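Long-range contact in computational designed protein based on evolution (PDB 6JCC), which has no established function, being a designed, all-helical single-chain protein whose sequence belongs to the caspase recruitment domain family of the death-fold clan: residues 12-26 against 47-60. Numbering follows the deposited sequence.
Sequences LLEILAEIIANLDPT and LDLKTPEEQAKKLI
Helices 6-22 and 52-63 pack through a knob-into-hole joint in this helical bundle of the caspase recruitment domain family, Ile20 entering the hole lined by Pro52, Gln55, Ala56 and Leu59. The axes of segments 12-22 and 52-60 approach to 8.0 Å, at 120° between their N-to-C directions. With CG1 of Ile20 opposite its own carbonyl carbon (chi1 -70°), the two branches part: CD1 runs to Gln55 CB at 3.7 Å and on to Leu59 CD2, while CG2 lies against the amide, 3.2 Å from Gln55 OE1. The other end of that amide, NE2, bonds Lys50 O at 3.2 Å from well above the carbonyl plane, tying the loop before the helix to the wall of the hole. An alanine in place of Gln55 would probably strip the amide from Ile20 CG2 and leave Lys50 O without this donor. The backbones come close where the beta carbons of Ala56 and Pro52 face carbonyls of the first helix: Ala56 CB sits 3.5 Å from Leu13 O, and Pro52 CB 3.3 Å from Ala17 O. Farther along, Ile60 CD1 touches Leu12 CD2 at 3.8 Å and also Leu13 CD2, whereas Leu16 CD1 meets Ile60 CB roughly at right angles. Beyond the first helix, CD2 of Leu47, which closes helix 40-47, comes end-on against the Pro25 ring at CG, a tight 3.4 Å. Next to them Asp24 OD1 closes an Asx turn, accepting both Thr26 N and Thr26 OG1 from one face of its carboxylate. Leu12 also packs on Leu90 of helix 84-93, and Leu59 on Val46 of helix 40-47, so the pair also touches these two helices.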
loop_
_atom_site.group_PDB
_atom_site.type_symbol
_atom_site.label_atom_id
_atom_site.label_comp_id
_atom_site.label_asym_id
_atom_site.label_seq_id
_atom_site.Cartn_x
_atom_site.Cartn_y
_atom_site.Cartn_z
ATOM N N LEU A 12 -3.994 9.034 1.250
ATOM C CA LEU A 12 -3.347 7.791 0.837
ATOM C C LEU A 12 -2.157 7.484 1.741
ATOM O O LEU A 12 -1.998 6.355 2.196
ATOM C CB LEU A 12 -2.910 7.857 -0.629
ATOM C CG LEU A 12 -2.206 6.621 -1.204
ATOM C CD1 LEU A 12 -3.017 5.347 -1.009
ATOM C CD2 LEU A 12 -1.907 6.837 -2.679
ATOM N N LEU A 13 -1.347 8.498 2.024
ATOM C CA LEU A 13 -0.231 8.347 2.957
ATOM C C LEU A 13 -0.693 7.963 4.365
ATOM O O LEU A 13 -0.087 7.103 4.994
ATOM C CB LEU A 13 0.607 9.626 3.011
ATOM C CG LEU A 13 1.476 9.896 1.785
ATOM C CD1 LEU A 13 2.022 11.309 1.850
ATOM C CD2 LEU A 13 2.612 8.890 1.678
ATOM N N GLU A 14 -1.764 8.590 4.842
ATOM C CA GLU A 14 -2.330 8.284 6.158
ATOM C C GLU A 14 -2.848 6.849 6.241
ATOM O O GLU A 14 -2.644 6.176 7.245
ATOM C CB GLU A 14 -3.463 9.261 6.490
ATOM N N ILE A 15 -3.511 6.392 5.183
ATOM C CA ILE A 15 -4.051 5.030 5.129
ATOM C C ILE A 15 -2.935 3.996 5.088
ATOM O O ILE A 15 -3.009 2.990 5.782
ATOM C CB ILE A 15 -5.012 4.846 3.938
ATOM C CG1 ILE A 15 -6.246 5.717 4.156
ATOM C CG2 ILE A 15 -5.456 3.395 3.795
ATOM C CD1 ILE A 15 -6.880 6.186 2.881
ATOM N N LEU A 16 -1.909 4.245 4.281
ATOM C CA LEU A 16 -0.746 3.355 4.231
ATOM C C LEU A 16 -0.056 3.266 5.593
ATOM O O LEU A 16 0.288 2.176 6.037
ATOM C CB LEU A 16 0.248 3.800 3.155
ATOM C CG LEU A 16 -0.209 3.648 1.700
ATOM C CD1 LEU A 16 0.751 4.364 0.763
ATOM C CD2 LEU A 16 -0.356 2.189 1.293
ATOM N N ALA A 17 0.111 4.405 6.263
ATOM C CA ALA A 17 0.678 4.431 7.619
ATOM C C ALA A 17 -0.180 3.661 8.628
ATOM O O ALA A 17 0.351 2.943 9.473
ATOM C CB ALA A 17 0.884 5.865 8.086
ATOM N N GLU A 18 -1.497 3.810 8.529
ATOM C CA GLU A 18 -2.428 3.100 9.406
ATOM C C GLU A 18 -2.391 1.588 9.178
ATOM O O GLU A 18 -2.420 0.819 10.137
ATOM C CB GLU A 18 -3.850 3.646 9.238
ATOM C CG GLU A 18 -4.873 3.036 10.186
ATOM C CD GLU A 18 -6.220 3.739 10.150
ATOM O OE1 GLU A 18 -6.417 4.647 9.316
ATOM O OE2 GLU A 18 -7.094 3.364 10.956
ATOM N N ILE A 19 -2.332 1.170 7.914
ATOM C CA ILE A 19 -2.164 -0.251 7.576
ATOM C C ILE A 19 -0.884 -0.782 8.221
ATOM O O ILE A 19 -0.913 -1.801 8.912
ATOM C CB ILE A 19 -2.132 -0.484 6.042
ATOM C CG1 ILE A 19 -3.520 -0.248 5.439
ATOM C CG2 ILE A 19 -1.681 -1.905 5.701
ATOM C CD1 ILE A 19 -3.500 0.035 3.952
ATOM N N ILE A 20 0.220 -0.071 7.996
ATOM C CA ILE A 20 1.540 -0.438 8.531
ATOM C C ILE A 20 1.535 -0.552 10.063
ATOM O O ILE A 20 2.159 -1.455 10.618
ATOM C CB ILE A 20 2.623 0.563 8.051
ATOM C CG1 ILE A 20 2.879 0.374 6.549
ATOM C CG2 ILE A 20 3.937 0.395 8.813
ATOM C CD1 ILE A 20 3.514 1.570 5.874
ATOM N N ALA A 21 0.824 0.352 10.734
ATOM C CA ALA A 21 0.704 0.314 12.199
ATOM C C ALA A 21 0.047 -0.970 12.719
ATOM O O ALA A 21 0.371 -1.430 13.815
ATOM C CB ALA A 21 -0.067 1.528 12.697
ATOM N N ASN A 22 -0.859 -1.533 11.926
ATOM C CA ASN A 22 -1.617 -2.723 12.306
ATOM C C ASN A 22 -1.100 -4.046 11.762
ATOM O O ASN A 22 -1.292 -5.079 12.389
ATOM C CB ASN A 22 -3.063 -2.571 11.838
ATOM C CG ASN A 22 -3.817 -1.501 12.604
ATOM O OD1 ASN A 22 -4.046 -1.633 13.801
ATOM N ND2 ASN A 22 -4.215 -0.443 11.917
ATOM N N LEU A 23 -0.459 -4.012 10.601
ATOM C CA LEU A 23 -0.198 -5.210 9.810
ATOM C C LEU A 23 1.081 -5.031 9.003
ATOM O O LEU A 23 1.303 -3.970 8.416
ATOM C CB LEU A 23 -1.385 -5.437 8.862
ATOM C CG LEU A 23 -1.386 -6.596 7.863
ATOM C CD1 LEU A 23 -1.415 -7.937 8.574
ATOM C CD2 LEU A 23 -2.581 -6.471 6.929
ATOM N N ASP A 24 1.917 -6.065 8.967
ATOM C CA ASP A 24 3.107 -6.067 8.114
ATOM C C ASP A 24 2.629 -5.998 6.660
ATOM O O ASP A 24 1.973 -6.923 6.198
ATOM C CB ASP A 24 3.904 -7.355 8.352
ATOM C CG ASP A 24 5.132 -7.499 7.449
ATOM O OD1 ASP A 24 5.429 -6.621 6.616
ATOM O OD2 ASP A 24 5.807 -8.533 7.585
ATOM N N PRO A 25 2.956 -4.910 5.938
ATOM C CA PRO A 25 2.438 -4.799 4.563
ATOM C C PRO A 25 2.926 -5.893 3.602
ATOM O O PRO A 25 2.294 -6.114 2.572
ATOM C CB PRO A 25 2.915 -3.416 4.110
ATOM C CG PRO A 25 4.093 -3.125 4.959
ATOM C CD PRO A 25 3.818 -3.763 6.285
ATOM N N THR A 26 4.024 -6.572 3.941
ATOM C CA THR A 26 4.446 -7.790 3.241
ATOM C C THR A 26 3.269 -8.740 3.004
ATOM O O THR A 26 3.150 -9.325 1.930
ATOM C CB THR A 26 5.543 -8.536 4.031
ATOM O OG1 THR A 26 6.590 -7.619 4.373
ATOM C CG2 THR A 26 6.134 -9.688 3.215
ATOM N N LEU A 47 10.588 -0.927 5.088
ATOM C CA LEU A 47 9.929 -1.171 6.370
ATOM C C LEU A 47 10.814 -1.057 7.622
ATOM O O LEU A 47 10.287 -0.795 8.703
ATOM C CB LEU A 47 9.231 -2.530 6.335
ATOM C CG LEU A 47 8.234 -2.749 5.184
ATOM C CD1 LEU A 47 7.627 -4.133 5.316
ATOM C CD2 LEU A 47 7.142 -1.691 5.103
ATOM N N ASP A 48 12.125 -1.245 7.488
ATOM C CA ASP A 48 13.044 -1.132 8.634
ATOM C C ASP A 48 13.294 0.305 9.055
ATOM O O ASP A 48 13.273 1.180 8.233
ATOM C CB ASP A 48 14.429 -1.676 8.279
ATOM C CG ASP A 48 14.494 -3.191 8.203
ATOM O OD1 ASP A 48 13.555 -3.891 8.633
ATOM O OD2 ASP A 48 15.524 -3.686 7.699
ATOM N N LEU A 49 13.609 0.511 10.329
ATOM C CA LEU A 49 14.140 1.788 10.857
ATOM C C LEU A 49 13.312 3.047 10.662
ATOM O O LEU A 49 13.860 4.133 10.425
ATOM C CB LEU A 49 15.544 2.055 10.303
ATOM C CG LEU A 49 16.518 0.890 10.296
ATOM C CD1 LEU A 49 17.856 1.392 9.783
ATOM C CD2 LEU A 49 16.629 0.272 11.683
ATOM N N LYS A 50 12.002 2.929 10.794
ATOM C CA LYS A 50 11.164 4.102 10.682
ATOM C C LYS A 50 9.786 3.942 11.287
ATOM O O LYS A 50 9.338 2.845 11.609
ATOM C CB LYS A 50 11.046 4.544 9.216
ATOM C CG LYS A 50 11.043 3.432 8.183
ATOM C CD LYS A 50 12.292 3.435 7.326
ATOM C CE LYS A 50 12.010 3.864 5.908
ATOM N NZ LYS A 50 13.302 4.102 5.232
ATOM N N THR A 51 9.125 5.084 11.411
ATOM C CA THR A 51 7.762 5.177 11.869
ATOM C C THR A 51 6.876 4.797 10.685
ATOM O O THR A 51 7.334 4.863 9.545
ATOM C CB THR A 51 7.431 6.612 12.328
ATOM O OG1 THR A 51 7.409 7.500 11.209
ATOM C CG2 THR A 51 8.451 7.127 13.350
ATOM N N PRO A 52 5.614 4.408 10.936
ATOM C CA PRO A 52 4.728 4.091 9.808
ATOM C C PRO A 52 4.587 5.204 8.753
ATOM O O PRO A 52 4.404 4.903 7.574
ATOM C CB PRO A 52 3.384 3.812 10.485
ATOM C CG PRO A 52 3.738 3.377 11.863
ATOM C CD PRO A 52 4.956 4.168 12.234
ATOM N N GLU A 53 4.696 6.464 9.171
ATOM C CA GLU A 53 4.607 7.600 8.252
ATOM C C GLU A 53 5.765 7.664 7.265
ATOM O O GLU A 53 5.568 7.945 6.089
ATOM C CB GLU A 53 4.524 8.920 9.018
ATOM C CG GLU A 53 3.198 9.128 9.733
ATOM C CD GLU A 53 3.116 8.493 11.114
ATOM O OE1 GLU A 53 2.033 8.596 11.729
ATOM O OE2 GLU A 53 4.104 7.890 11.593
ATOM N N GLU A 54 6.970 7.378 7.745
ATOM C CA GLU A 54 8.162 7.446 6.902
ATOM C C GLU A 54 8.159 6.255 5.953
ATOM O O GLU A 54 8.561 6.369 4.802
ATOM C CB GLU A 54 9.456 7.439 7.718
ATOM C CG GLU A 54 9.444 8.226 9.020
ATOM C CD GLU A 54 10.590 7.846 9.933
ATOM O OE1 GLU A 54 10.346 7.160 10.935
ATOM O OE2 GLU A 54 11.738 8.214 9.633
ATOM N N GLN A 55 7.705 5.114 6.460
ATOM C CA GLN A 55 7.517 3.915 5.643
ATOM C C GLN A 55 6.522 4.165 4.512
ATOM O O GLN A 55 6.763 3.764 3.374
ATOM C CB GLN A 55 7.012 2.746 6.491
ATOM C CG GLN A 55 7.988 2.233 7.531
ATOM C CD GLN A 55 7.415 1.084 8.329
ATOM O OE1 GLN A 55 6.948 0.103 7.755
ATOM N NE2 GLN A 55 7.435 1.196 9.655
ATOM N N ALA A 56 5.409 4.824 4.840
ATOM C CA ALA A 56 4.375 5.161 3.854
ATOM C C ALA A 56 4.906 6.027 2.714
ATOM O O ALA A 56 4.536 5.826 1.560
ATOM C CB ALA A 56 3.195 5.849 4.527
ATOM N N LYS A 57 5.775 6.978 3.046
ATOM C CA LYS A 57 6.375 7.865 2.051
ATOM C C LYS A 57 7.270 7.115 1.055
ATOM O O LYS A 57 7.354 7.499 -0.104
ATOM C CB LYS A 57 7.158 8.994 2.732
ATOM C CG LYS A 57 7.861 9.964 1.785
ATOM C CD LYS A 57 6.930 10.641 0.780
ATOM C CE LYS A 57 5.938 11.604 1.418
ATOM N NZ LYS A 57 6.593 12.829 1.946
ATOM N N LYS A 58 7.939 6.065 1.512
ATOM C CA LYS A 58 8.743 5.219 0.629
ATOM C C LYS A 58 7.833 4.229 -0.105
ATOM O O LYS A 58 7.995 4.002 -1.300
ATOM C CB LYS A 58 9.814 4.463 1.421
ATOM C CG LYS A 58 10.748 5.335 2.255
ATOM C CD LYS A 58 11.762 6.088 1.410
ATOM C CE LYS A 58 12.653 6.967 2.277
ATOM N NZ LYS A 58 13.997 7.194 1.677
ATOM N N LEU A 59 6.867 3.658 0.610
ATOM C CA LEU A 59 5.984 2.633 0.045
ATOM C C LEU A 59 5.086 3.155 -1.078
ATOM O O LEU A 59 4.806 2.428 -2.027
ATOM C CB LEU A 59 5.124 1.998 1.145
ATOM C CG LEU A 59 4.254 0.791 0.768
ATOM C CD1 LEU A 59 5.083 -0.347 0.188
ATOM C CD2 LEU A 59 3.476 0.310 1.981
ATOM N N ILE A 60 4.650 4.411 -0.976
ATOM C CA ILE A 60 3.739 4.998 -1.973
ATOM C C ILE A 60 4.262 4.873 -3.414
ATOM O O ILE A 60 3.476 4.686 -4.339
ATOM C CB ILE A 60 3.373 6.471 -1.633
ATOM C CG1 ILE A 60 2.172 6.938 -2.468
ATOM C CG2 ILE A 60 4.568 7.403 -1.812
ATOM C CD1 ILE A 60 1.602 8.273 -2.038
#